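Local coordinates for secreted protein (Streptomyces lividans, PDB 4UNM), which belongs to the radical copper oxidases as a galactose oxidase homologue and is required for glycan deposition at hyphal tips and for morphogenesis, at residues A[26-31]-A[465-470]; A[354-359]-A[390-395]; A[375-380]-A[394-399]; A[539-544]-A[575-580]. All blocks are in the same frame, centred on the assembly; numbering follows the deposited sequence. Where two conformers were deposited one is given.

Interactions 2 and 3 form one continuous region. Their centres lie about 10 Å apart, they share Thr394 and Arg395, and both use strand 394-398. Lys393 O and Gly380 N, 2.9 Å apart, probably make a hydrogen bond between them. Interaction 1 belongs to a different sheet, with its centre about 27 Å from the centres of both. It joins the strand 25-29 near the start of the chain to a loop that runs on toward Tyr471 and His472 of the copper site. The Arg469 side chain is about 14 Å from the copper. Interaction 4 lies farthest out, its centre about 37 Å from that of interaction 1 and about 44 Å from that of interaction 2.

Interaction 1. Residues A[26-31]-A[465-470]; sequences WEIIEF and PLVGRN
Pro465 lies over the indole of Trp26. Its CA sits 3.5 Å from the centroid of the five-membered ring and only 11° off the ring normal, a CH-pi contact. Pro465 CB reaches on to Trp26 CZ2, at 3.8 Å. The indole N-H is used elsewhere, on the carbonyl of Ala463. Leu466 comes next and points toward the strand. Its CG meets Trp26 CB at 3.8 Å. Its CD1 touches Ile28 CG1, also at 3.8 Å. Ile28 CG1 stands anti to the carbonyl carbon (chi1 -63°), which brings it onto both Leu466 and Val467. Val467 CG2 packs on this same CG1 at 3.9 Å. Arg469 then comes back from the opposite direction. In the conformer given, its NH2 lies 3.5 Å from Trp26 CZ3. Glu508 pairs with this NH2 in a salt bridge and also accepts from the backbone N of Leu466 and Val467. An alanine in place of Trp26 is likely to open a gap under Pro465 and leave Ala463 O without its indole donor. No hydrogen bond joins the two segments; the contact depends mainly on the fit of apolar groups and the CH-pi contact, while the polar ends are held by Ala463 and Glu508.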
loop_
_atom_site.group_PDB
_atom_site.type_symbol
_atom_site.label_atom_id
_atom_site.label_comp_id
_atom_site.label_asym_id
_atom_site.label_seq_id
_atom_site.Cartn_x
_atom_site.Cartn_y
_atom_site.Cartn_z
ATOM N N TRP A 26 23.603 3.032 4.670
ATOM C CA TRP A 26 22.720 1.915 4.936
ATOM C C TRP A 26 23.364 0.839 5.832
ATOM O O TRP A 26 24.588 0.628 5.767
ATOM C CB TRP A 26 22.377 1.240 3.619
ATOM C CG TRP A 26 21.562 2.054 2.683
ATOM C CD1 TRP A 26 22.004 2.990 1.792
ATOM C CD2 TRP A 26 20.141 2.001 2.535
ATOM N NE1 TRP A 26 20.945 3.538 1.101
ATOM C CE2 TRP A 26 19.788 2.948 1.538
ATOM C CE3 TRP A 26 19.127 1.262 3.164
ATOM C CZ2 TRP A 26 18.463 3.156 1.131
ATOM C CZ3 TRP A 26 17.802 1.463 2.758
ATOM C CH2 TRP A 26 17.486 2.408 1.755
ATOM N N GLU A 27 22.552 0.151 6.623
ATOM C CA GLU A 27 22.979 -1.027 7.364
ATOM C C GLU A 27 21.929 -2.124 7.316
ATOM O O GLU A 27 20.725 -1.866 7.418
ATOM C CB GLU A 27 23.335 -0.653 8.816
ATOM C CG GLU A 27 22.149 -0.264 9.683
ATOM C CD GLU A 27 22.535 0.307 11.038
ATOM O OE1 GLU A 27 22.935 -0.497 11.901
ATOM O OE2 GLU A 27 22.404 1.543 11.247
ATOM N N ILE A 28 22.396 -3.357 7.168
ATOM C CA ILE A 28 21.549 -4.527 7.232
ATOM C C ILE A 28 21.368 -4.942 8.693
ATOM O O ILE A 28 22.322 -4.940 9.479
ATOM C CB ILE A 28 22.147 -5.676 6.393
ATOM C CG1 ILE A 28 22.194 -5.270 4.923
ATOM C CG2 ILE A 28 21.357 -6.957 6.559
ATOM C CD1 ILE A 28 23.050 -6.180 4.068
ATOM N N ILE A 29 20.128 -5.237 9.057
ATOM C CA ILE A 29 19.801 -5.841 10.331
ATOM C C ILE A 29 19.236 -7.202 9.989
ATOM O O ILE A 29 18.324 -7.335 9.171
ATOM C CB ILE A 29 18.766 -5.041 11.154
ATOM C CG1 ILE A 29 19.220 -3.596 11.386
ATOM C CG2 ILE A 29 18.457 -5.731 12.491
ATOM C CD1 ILE A 29 20.416 -3.442 12.288
ATOM N N GLU A 30 19.786 -8.218 10.631
ATOM C CA GLU A 30 19.283 -9.565 10.499
ATOM C C GLU A 30 18.933 -10.055 11.892
ATOM O O GLU A 30 19.674 -9.830 12.829
ATOM C CB GLU A 30 20.338 -10.442 9.834
ATOM C CG GLU A 30 19.796 -11.757 9.288
ATOM C CD GLU A 30 20.727 -12.408 8.276
ATOM O OE1 GLU A 30 21.965 -12.311 8.446
ATOM O OE2 GLU A 30 20.222 -13.017 7.307
ATOM N N PHE A 31 17.774 -10.671 12.040
ATOM C CA PHE A 31 17.293 -11.054 13.352
ATOM C C PHE A 31 17.659 -12.504 13.662
ATOM O O PHE A 31 17.880 -13.301 12.746
ATOM C CB PHE A 31 15.788 -10.847 13.419
ATOM C CG PHE A 31 15.389 -9.402 13.336
ATOM C CD1 PHE A 31 15.650 -8.537 14.390
ATOM C CD2 PHE A 31 14.786 -8.907 12.202
ATOM C CE1 PHE A 31 15.287 -7.209 14.317
ATOM C CE2 PHE A 31 14.433 -7.579 12.112
ATOM C CZ PHE A 31 14.675 -6.732 13.172
ATOM N N PRO A 465 21.001 1.368 -1.623
ATOM C CA PRO A 465 20.597 0.325 -0.694
ATOM C C PRO A 465 21.420 -0.958 -0.856
ATOM O O PRO A 465 21.930 -1.239 -1.942
ATOM C CB PRO A 465 19.120 0.080 -1.036
ATOM C CG PRO A 465 18.901 0.698 -2.364
ATOM C CD PRO A 465 19.992 1.662 -2.654
ATOM N N LEU A 466 21.534 -1.708 0.233
ATOM C CA LEU A 466 22.243 -2.979 0.249
ATOM C C LEU A 466 21.390 -4.177 -0.160
ATOM O O LEU A 466 21.915 -5.171 -0.665
ATOM C CB LEU A 466 22.864 -3.202 1.630
ATOM C CG LEU A 466 23.652 -2.019 2.201
ATOM C CD1 LEU A 466 24.253 -2.386 3.560
ATOM C CD2 LEU A 466 24.745 -1.559 1.248
ATOM N N VAL A 467 20.071 -4.101 0.042
ATOM C CA VAL A 467 19.204 -5.224 -0.203
ATOM C C VAL A 467 18.148 -4.805 -1.217
ATOM O O VAL A 467 17.613 -3.681 -1.147
ATOM C CB VAL A 467 18.545 -5.680 1.100
ATOM C CG1 VAL A 467 17.565 -6.811 0.846
ATOM C CG2 VAL A 467 19.619 -6.120 2.097
ATOM N N GLY A 468 17.899 -5.680 -2.189
ATOM C CA GLY A 468 16.871 -5.462 -3.190
ATOM C C GLY A 468 15.458 -5.604 -2.601
ATOM O O GLY A 468 15.186 -6.502 -1.792
ATOM N N ARG A 469 14.572 -4.713 -3.045
ATOM C CA ARG A 469 13.188 -4.701 -2.567
ATOM C C ARG A 469 12.204 -4.418 -3.681
ATOM O O ARG A 469 12.169 -3.312 -4.233
ATOM C CB ARG A 469 13.007 -3.702 -1.442
ATOM C CG ARG A 469 13.261 -4.317 -0.088
ATOM C CD ARG A 469 13.292 -3.258 0.993
ATOM N NE ARG A 469 14.299 -2.240 0.750
ATOM C CZ ARG A 469 15.511 -2.241 1.298
ATOM N NH1 ARG A 469 15.877 -3.211 2.124
ATOM N NH2 ARG A 469 16.362 -1.265 1.024
ATOM N N ASN A 470 11.423 -5.452 -4.006
ATOM C CA ASN A 470 10.391 -5.354 -5.030
ATOM C C ASN A 470 9.010 -5.533 -4.397
ATOM O O ASN A 470 8.629 -4.705 -3.527
ATOM C CB ASN A 470 10.671 -6.227 -6.282
ATOM C CG ASN A 470 10.721 -7.725 -6.017
ATOM O OD1 ASN A 470 9.687 -8.392 -6.001
ATOM N ND2 ASN A 470 11.951 -8.293 -5.901
#

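Interaction 2. Residues A[354-359]-A[390-395]; sequences MSDANM and SSEKTR
Arg395 grips three backbone carbonyls of the 354-359 loop. Its NE donates to Ser355 O at 2.8 Å, with an N-H...O angle of 160°. Its NH2 donates to Asp356 O at 3.1 Å and to Met359 O at 3.2 Å. All three oxygens lie near the guanidinium plane, which should fix the rotation of the group. Asp356 O also accepts from Met359 N, closing the type I turn from Asp356 to Met359. The two donors reach that oxygen from opposite faces of its plane. A second polar cluster forms round the Asp356 carboxylate. Ser391 OG donates to Asp356 OD2 at 2.7 Å, on the anti lone pair of that carboxylate oxygen. The hydroxyl stands anti to its own backbone nitrogen (chi1 175°), where it also accepts from Lys393 N in an ST turn. Lys393 NZ makes a weak salt bridge to Asp356 OD2 at 3.4 Å and a closer one to Glu392. Further contacts flank these bonds. Met354 SD lies 3.5 Å from Arg395 CG, the side chains crossing at about a right angle. Ser355 CB rests on Lys393 CD at 3.6 Å. Met359 SD lies against the backbone of Ser390 and the CB of Ser391. The loop is a connection between successive blades of the beta-propeller, tied here to the second blade by an arginine of its strand 394-398.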
loop_
_atom_site.group_PDB
_atom_site.type_symbol
_atom_site.label_atom_id
_atom_site.label_comp_id
_atom_site.label_asym_id
_atom_site.label_seq_id
_atom_site.Cartn_x
_atom_site.Cartn_y
_atom_site.Cartn_z
ATOM N N MET A 354 -1.993 12.451 -16.442
ATOM C CA MET A 354 -1.109 11.437 -15.958
ATOM C C MET A 354 -0.374 10.861 -17.133
ATOM O O MET A 354 -1.019 10.291 -18.022
ATOM C CB MET A 354 -1.902 10.312 -15.249
ATOM C CG MET A 354 -1.039 9.153 -14.775
ATOM S SD MET A 354 0.059 9.578 -13.405
ATOM C CE MET A 354 -1.133 9.744 -12.085
ATOM N N SER A 355 0.960 10.926 -17.104
ATOM C CA SER A 355 1.805 10.169 -18.015
ATOM C C SER A 355 1.962 8.710 -17.611
ATOM O O SER A 355 1.918 8.355 -16.434
ATOM C CB SER A 355 3.220 10.768 -18.090
ATOM O OG SER A 355 3.172 12.051 -18.665
ATOM N N ASP A 356 2.194 7.867 -18.601
ATOM C CA ASP A 356 2.236 6.425 -18.390
ATOM C C ASP A 356 1.040 5.964 -17.553
ATOM O O ASP A 356 1.225 5.233 -16.566
ATOM C CB ASP A 356 3.560 6.009 -17.724
ATOM C CG ASP A 356 4.755 6.200 -18.614
ATOM O OD1 ASP A 356 4.554 6.419 -19.827
ATOM O OD2 ASP A 356 5.906 6.078 -18.141
ATOM N N ALA A 357 -0.169 6.377 -17.952
ATOM C CA ALA A 357 -1.396 6.008 -17.238
ATOM C C ALA A 357 -1.715 4.516 -17.330
ATOM O O ALA A 357 -2.550 3.970 -16.556
ATOM C CB ALA A 357 -2.570 6.861 -17.709
ATOM N N ASN A 358 -1.035 3.856 -18.263
ATOM C CA ASN A 358 -1.048 2.393 -18.383
ATOM C C ASN A 358 -0.081 1.669 -17.427
ATOM O O ASN A 358 0.003 0.444 -17.437
ATOM C CB ASN A 358 -0.771 2.007 -19.860
ATOM C CG ASN A 358 0.612 2.414 -20.321
ATOM O OD1 ASN A 358 1.138 3.449 -19.909
ATOM N ND2 ASN A 358 1.221 1.597 -21.148
ATOM N N MET A 359 0.650 2.428 -16.604
ATOM C CA MET A 359 1.640 1.886 -15.711
ATOM C C MET A 359 1.458 2.499 -14.314
ATOM O O MET A 359 2.354 3.167 -13.785
ATOM C CB MET A 359 3.029 2.181 -16.254
ATOM C CG MET A 359 3.310 1.477 -17.587
ATOM S SD MET A 359 4.994 1.778 -18.152
ATOM C CE MET A 359 4.710 2.880 -19.535
ATOM N N SER A 390 7.358 -1.090 -17.458
ATOM C CA SER A 390 7.477 -0.284 -16.229
ATOM C C SER A 390 7.859 1.164 -16.482
ATOM O O SER A 390 8.444 1.499 -17.516
ATOM C CB SER A 390 8.428 -0.936 -15.229
ATOM O OG SER A 390 9.770 -1.021 -15.682
ATOM N N SER A 391 7.458 2.047 -15.580
ATOM C CA SER A 391 7.610 3.491 -15.785
ATOM C C SER A 391 8.736 4.103 -14.931
ATOM O O SER A 391 8.898 3.777 -13.723
ATOM C CB SER A 391 6.299 4.202 -15.503
ATOM O OG SER A 391 6.440 5.600 -15.578
ATOM N N GLU A 392 9.530 4.976 -15.570
ATOM C CA GLU A 392 10.583 5.718 -14.903
ATOM C C GLU A 392 10.086 7.065 -14.375
ATOM O O GLU A 392 10.863 7.849 -13.791
ATOM C CB GLU A 392 11.773 5.908 -15.874
ATOM C CG GLU A 392 11.613 7.020 -16.918
ATOM C CD GLU A 392 10.616 6.742 -18.054
ATOM O OE1 GLU A 392 10.138 5.590 -18.220
ATOM O OE2 GLU A 392 10.302 7.706 -18.808
ATOM N N LYS A 393 8.809 7.361 -14.601
ATOM C CA LYS A 393 8.310 8.705 -14.466
ATOM C C LYS A 393 7.840 8.996 -13.030
ATOM O O LYS A 393 7.338 8.089 -12.325
ATOM C CB LYS A 393 7.195 8.966 -15.465
ATOM C CG LYS A 393 7.692 8.997 -16.934
ATOM C CD LYS A 393 6.573 9.425 -17.875
ATOM C CE LYS A 393 6.999 9.585 -19.342
ATOM N NZ LYS A 393 7.760 8.408 -19.824
ATOM N N THR A 394 7.977 10.258 -12.634
ATOM C CA THR A 394 7.147 10.848 -11.578
ATOM C C THR A 394 6.124 11.797 -12.181
ATOM O O THR A 394 6.341 12.397 -13.264
ATOM C CB THR A 394 8.015 11.547 -10.486
ATOM O OG1 THR A 394 8.632 12.745 -11.008
ATOM C CG2 THR A 394 9.056 10.603 -10.022
ATOM N N ARG A 395 4.981 11.890 -11.531
ATOM C CA ARG A 395 3.878 12.720 -11.957
ATOM C C ARG A 395 3.303 13.431 -10.755
ATOM O O ARG A 395 2.940 12.793 -9.745
ATOM C CB ARG A 395 2.757 11.925 -12.651
ATOM C CG ARG A 395 3.170 11.028 -13.816
ATOM C CD ARG A 395 3.854 9.740 -13.404
ATOM N NE ARG A 395 3.302 8.542 -14.021
ATOM C CZ ARG A 395 3.550 7.310 -13.594
ATOM N NH1 ARG A 395 4.365 7.098 -12.540
ATOM N NH2 ARG A 395 2.997 6.280 -14.226
#

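Interaction 3. Residues A[375-380]-A[394-399]; sequences KYMVIG and TRIADL
Strands 375-379 and 394-398 are the two central strands of an antiparallel four-stranded sheet, one blade of the propeller. Their directions differ by 162°. Tyr376 with Ala397 and Val378 with Arg395 are hydrogen-bonded pairs. Each is closed by two backbone bonds, among them Val378 N to Arg395 O at 2.8 Å. Met377 with Ile396 is a non-hydrogen-bonded pair between them. Its side chains lie side by side on one face, with Met377 CG 4.0 Å from Ile396 CG1. Farther along that face Met377 SD approaches Thr394 CB, at 4.1 Å. Tyr452 of strand 449-453 touches both Met377 and Ile396. On the other face stand Tyr376, Val378, Arg395 and Ala397. Leu399, just beyond strand 394-398, turns its side chain back, and its CD1 meets Tyr376 CE1 at 3.6 Å. The Tyr376 hydroxyl is bonded to Glu374. Arg395 bends at chi2 and chi3, which carries its guanidinium along the sheet to Gly380. There NH1 donates to Gly380 O at 2.8 Å, nearly straight at 174° and on a lone pair of the carbonyl. Val378 CG1 lies over one face of the guanidinium, 3.9 Å from NH1. A leucine in place of Arg395 would probably leave Gly380 O without this donor and take away the side-chain bonds to Ser355 O, Asp356 O and Met359 O. Phe406 of strand 406-408 packs on Val378, Arg395 and Ala397. Such a twisted antiparallel four-stranded blade is the repeating unit of the Kelch-type beta-propeller found in galactose oxidase.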
loop_
_atom_site.group_PDB
_atom_site.type_symbol
_atom_site.label_atom_id
_atom_site.label_comp_id
_atom_site.label_asym_id
_atom_site.label_seq_id
_atom_site.Cartn_x
_atom_site.Cartn_y
_atom_site.Cartn_z
ATOM N N LYS A 375 -0.137 18.838 -2.855
ATOM C CA LYS A 375 0.529 18.301 -4.006
ATOM C C LYS A 375 0.847 16.832 -3.802
ATOM O O LYS A 375 1.459 16.462 -2.804
ATOM C CB LYS A 375 1.821 19.034 -4.291
ATOM C CG LYS A 375 1.683 20.459 -4.799
ATOM C CD LYS A 375 3.023 20.815 -5.441
ATOM C CE LYS A 375 3.264 22.293 -5.497
ATOM N NZ LYS A 375 4.655 22.504 -5.986
ATOM N N TYR A 376 0.424 16.016 -4.757
ATOM C CA TYR A 376 0.612 14.556 -4.772
ATOM C C TYR A 376 1.555 14.137 -5.846
ATOM O O TYR A 376 1.472 14.603 -6.991
ATOM C CB TYR A 376 -0.746 13.890 -4.985
ATOM C CG TYR A 376 -1.684 14.124 -3.854
ATOM C CD1 TYR A 376 -2.435 15.287 -3.755
ATOM C CD2 TYR A 376 -1.796 13.181 -2.821
ATOM C CE1 TYR A 376 -3.301 15.480 -2.691
ATOM C CE2 TYR A 376 -2.655 13.386 -1.761
ATOM C CZ TYR A 376 -3.376 14.544 -1.674
ATOM O OH TYR A 376 -4.246 14.735 -0.618
ATOM N N MET A 377 2.462 13.232 -5.520
ATOM C CA MET A 377 3.362 12.695 -6.476
ATOM C C MET A 377 3.156 11.196 -6.642
ATOM O O MET A 377 3.127 10.460 -5.650
ATOM C CB MET A 377 4.797 12.941 -6.021
ATOM C CG MET A 377 5.831 12.331 -6.960
ATOM S SD MET A 377 7.542 12.825 -6.618
ATOM C CE MET A 377 7.837 12.045 -5.071
ATOM N N VAL A 378 3.018 10.755 -7.894
ATOM C CA VAL A 378 2.932 9.332 -8.271
ATOM C C VAL A 378 4.234 8.890 -8.885
ATOM O O VAL A 378 4.782 9.548 -9.778
ATOM C CB VAL A 378 1.739 9.079 -9.210
ATOM C CG1 VAL A 378 1.697 7.629 -9.696
ATOM C CG2 VAL A 378 0.434 9.464 -8.535
ATOM N N ILE A 379 4.800 7.821 -8.357
ATOM C CA ILE A 379 6.145 7.403 -8.688
ATOM C C ILE A 379 6.189 5.984 -9.276
ATOM O O ILE A 379 5.734 5.016 -8.642
ATOM C CB ILE A 379 7.061 7.388 -7.454
ATOM C CG1 ILE A 379 7.029 8.698 -6.702
ATOM C CG2 ILE A 379 8.496 7.027 -7.840
ATOM C CD1 ILE A 379 7.429 8.519 -5.248
ATOM N N GLY A 380 6.759 5.854 -10.490
ATOM C CA GLY A 380 7.018 4.555 -11.077
ATOM C C GLY A 380 5.734 3.809 -11.462
ATOM O O GLY A 380 4.735 4.409 -11.794
ATOM N N THR A 394 7.977 10.258 -12.634
ATOM C CA THR A 394 7.147 10.848 -11.578
ATOM C C THR A 394 6.124 11.797 -12.181
ATOM O O THR A 394 6.341 12.397 -13.264
ATOM C CB THR A 394 8.015 11.547 -10.486
ATOM O OG1 THR A 394 8.632 12.745 -11.008
ATOM C CG2 THR A 394 9.056 10.603 -10.022
ATOM N N ARG A 395 4.981 11.890 -11.531
ATOM C CA ARG A 395 3.878 12.720 -11.957
ATOM C C ARG A 395 3.303 13.431 -10.755
ATOM O O ARG A 395 2.940 12.793 -9.745
ATOM C CB ARG A 395 2.757 11.925 -12.651
ATOM C CG ARG A 395 3.170 11.028 -13.816
ATOM C CD ARG A 395 3.854 9.740 -13.404
ATOM N NE ARG A 395 3.302 8.542 -14.021
ATOM C CZ ARG A 395 3.550 7.310 -13.594
ATOM N NH1 ARG A 395 4.365 7.098 -12.540
ATOM N NH2 ARG A 395 2.997 6.280 -14.226
ATOM N N ILE A 396 3.162 14.756 -10.864
ATOM C CA ILE A 396 2.774 15.564 -9.740
ATOM C C ILE A 396 1.496 16.306 -10.024
ATOM O O ILE A 396 1.408 17.047 -11.045
ATOM C CB ILE A 396 3.917 16.543 -9.389
ATOM C CG1 ILE A 396 5.144 15.766 -8.895
ATOM C CG2 ILE A 396 3.466 17.497 -8.313
ATOM C CD1 ILE A 396 6.306 15.776 -9.832
ATOM N N ALA A 397 0.520 16.156 -9.136
ATOM C CA ALA A 397 -0.697 16.967 -9.176
ATOM C C ALA A 397 -0.814 17.937 -8.037
ATOM O O ALA A 397 -0.815 17.550 -6.847
ATOM C CB ALA A 397 -1.934 16.110 -9.229
ATOM N N ASP A 398 -0.991 19.205 -8.400
ATOM C CA ASP A 398 -1.308 20.248 -7.437
ATOM C C ASP A 398 -2.807 20.488 -7.362
ATOM O O ASP A 398 -3.385 21.073 -8.278
ATOM C CB ASP A 398 -0.548 21.526 -7.825
ATOM C CG ASP A 398 -0.821 22.709 -6.879
ATOM O OD1 ASP A 398 -1.769 22.700 -6.042
ATOM O OD2 ASP A 398 -0.044 23.672 -7.015
ATOM N N LEU A 399 -3.446 20.082 -6.266
ATOM C CA LEU A 399 -4.885 20.093 -6.218
ATOM C C LEU A 399 -5.421 21.465 -5.821
ATOM O O LEU A 399 -6.635 21.636 -5.752
ATOM C CB LEU A 399 -5.423 19.061 -5.253
ATOM C CG LEU A 399 -5.027 17.617 -5.533
ATOM C CD1 LEU A 399 -5.989 16.700 -4.780
ATOM C CD2 LEU A 399 -4.981 17.310 -7.033
#

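Interaction 4. Residues A[539-544]-A[575-580]; sequences TSRAAS and DGDKLT
Ala543 overlaps Leu579 and the turn before it. Its CB lies 3.7 Å from Leu579 CD2 and 3.3 Å from Gly576 O. Leu579 CG is anti to its own carbonyl carbon (chi1 -73°), which turns the side chain toward the 539-544 segment. Both methyls touch it: CD2 meets Ala543, while CD1 reaches Ser540 CB at 3.9 Å. Ser540 N donates to Asp577 O at 2.9 Å. The Ser540 hydroxyl is bonded to the carbonyl of Asp522. Beside this bond the Lys578 chain runs alongside Thr539. Lys578 NZ makes a weak hydrogen bond to Thr539 OG1 at 3.3 Å. The same NZ forms a salt bridge with Asp577 OD1, meeting it from above the carboxylate plane. Asp577 OD2 faces the flat side of the Arg541 guanidinium, 4.0 Å from NE. No N-H points at it, so any attraction there is probably one of charge alone. Two turns meet here. One is type I, from Ser540 to Ala543; the other is type II', from Asp575 to Lys578. The first follows strand 535-539 and leads to strand 546-557. The second joins strand 566-575 to strand 578-582, which pairs antiparallel with 535-539. Phe572 and Ala574 of strand 566-575 also pack on Leu579, within the early set domain.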
loop_
_atom_site.group_PDB
_atom_site.type_symbol
_atom_site.label_atom_id
_atom_site.label_comp_id
_atom_site.label_asym_id
_atom_site.label_seq_id
_atom_site.Cartn_x
_atom_site.Cartn_y
_atom_site.Cartn_z
ATOM N N THR A 539 11.097 22.619 24.763
ATOM C CA THR A 539 12.412 23.139 25.058
ATOM C C THR A 539 13.430 22.719 24.036
ATOM O O THR A 539 13.587 21.547 23.704
ATOM C CB THR A 539 12.885 22.666 26.451
ATOM O OG1 THR A 539 11.957 23.165 27.408
ATOM C CG2 THR A 539 14.254 23.164 26.760
ATOM N N SER A 540 14.150 23.710 23.542
ATOM C CA SER A 540 15.323 23.460 22.717
ATOM C C SER A 540 16.340 24.565 23.005
ATOM O O SER A 540 16.054 25.718 22.771
ATOM C CB SER A 540 14.932 23.528 21.238
ATOM O OG SER A 540 16.074 23.388 20.377
ATOM N N ARG A 541 17.501 24.188 23.507
ATOM C CA ARG A 541 18.595 25.143 23.666
ATOM C C ARG A 541 18.932 25.774 22.318
ATOM O O ARG A 541 19.350 26.917 22.259
ATOM C CB ARG A 541 19.814 24.459 24.260
ATOM C CG ARG A 541 19.611 24.093 25.733
ATOM C CD ARG A 541 19.873 25.276 26.641
ATOM N NE ARG A 541 19.720 24.904 28.048
ATOM C CZ ARG A 541 20.175 25.610 29.068
ATOM N NH1 ARG A 541 20.830 26.748 28.867
ATOM N NH2 ARG A 541 19.965 25.173 30.301
ATOM N N ALA A 542 18.701 25.027 21.243
ATOM C CA ALA A 542 18.939 25.505 19.897
ATOM C C ALA A 542 17.714 26.097 19.219
ATOM O O ALA A 542 17.696 26.200 17.985
ATOM C CB ALA A 542 19.531 24.375 19.073
ATOM N N ALA A 543 16.746 26.580 20.002
ATOM C CA ALA A 543 15.498 27.157 19.472
ATOM C C ALA A 543 15.773 28.229 18.397
ATOM O O ALA A 543 15.038 28.338 17.394
ATOM C CB ALA A 543 14.633 27.740 20.591
ATOM N N SER A 544 16.814 29.045 18.614
ATOM C CA SER A 544 17.076 30.160 17.709
ATOM C C SER A 544 17.484 29.709 16.304
ATOM O O SER A 544 17.455 30.512 15.385
ATOM C CB SER A 544 18.185 31.087 18.273
ATOM O OG SER A 544 19.438 30.454 18.200
ATOM N N ASP A 575 11.548 31.669 21.870
ATOM C CA ASP A 575 11.586 32.623 22.974
ATOM C C ASP A 575 12.652 32.080 23.922
ATOM O O ASP A 575 12.379 31.216 24.759
ATOM C CB ASP A 575 10.210 32.715 23.636
ATOM C CG ASP A 575 10.144 33.776 24.735
ATOM O OD1 ASP A 575 11.131 34.520 24.941
ATOM O OD2 ASP A 575 9.088 33.871 25.397
ATOM N N GLY A 576 13.885 32.518 23.723
ATOM C CA GLY A 576 15.009 31.872 24.360
ATOM C C GLY A 576 15.078 30.410 24.021
ATOM O O GLY A 576 15.028 30.063 22.860
ATOM N N ASP A 577 15.182 29.531 25.025
ATOM C CA ASP A 577 15.188 28.100 24.741
ATOM C C ASP A 577 13.788 27.456 24.687
ATOM O O ASP A 577 13.665 26.246 24.850
ATOM C CB ASP A 577 16.071 27.354 25.746
ATOM C CG ASP A 577 15.455 27.248 27.128
ATOM O OD1 ASP A 577 14.458 27.901 27.460
ATOM O OD2 ASP A 577 16.029 26.492 27.928
ATOM N N LYS A 578 12.756 28.250 24.465
ATOM C CA LYS A 578 11.373 27.751 24.400
ATOM C C LYS A 578 10.828 27.940 22.989
ATOM O O LYS A 578 10.873 29.053 22.433
ATOM C CB LYS A 578 10.463 28.504 25.377
ATOM C CG LYS A 578 10.833 28.310 26.839
ATOM C CD LYS A 578 10.558 26.883 27.296
ATOM C CE LYS A 578 10.793 26.726 28.777
ATOM N NZ LYS A 578 12.137 26.121 28.964
ATOM N N LEU A 579 10.278 26.853 22.439
ATOM C CA LEU A 579 9.613 26.888 21.135
ATOM C C LEU A 579 8.147 26.664 21.347
ATOM O O LEU A 579 7.773 25.621 21.922
ATOM C CB LEU A 579 10.124 25.752 20.274
ATOM C CG LEU A 579 11.526 25.804 19.677
ATOM C CD1 LEU A 579 11.857 24.459 19.079
ATOM C CD2 LEU A 579 11.623 26.895 18.615
ATOM N N THR A 580 7.322 27.623 20.949
ATOM C CA THR A 580 5.892 27.493 21.065
ATOM C C THR A 580 5.379 27.220 19.656
ATOM O O THR A 580 5.628 27.991 18.743
ATOM C CB THR A 580 5.216 28.723 21.673
ATOM O OG1 THR A 580 5.725 28.927 22.994
ATOM C CG2 THR A 580 3.697 28.531 21.760
#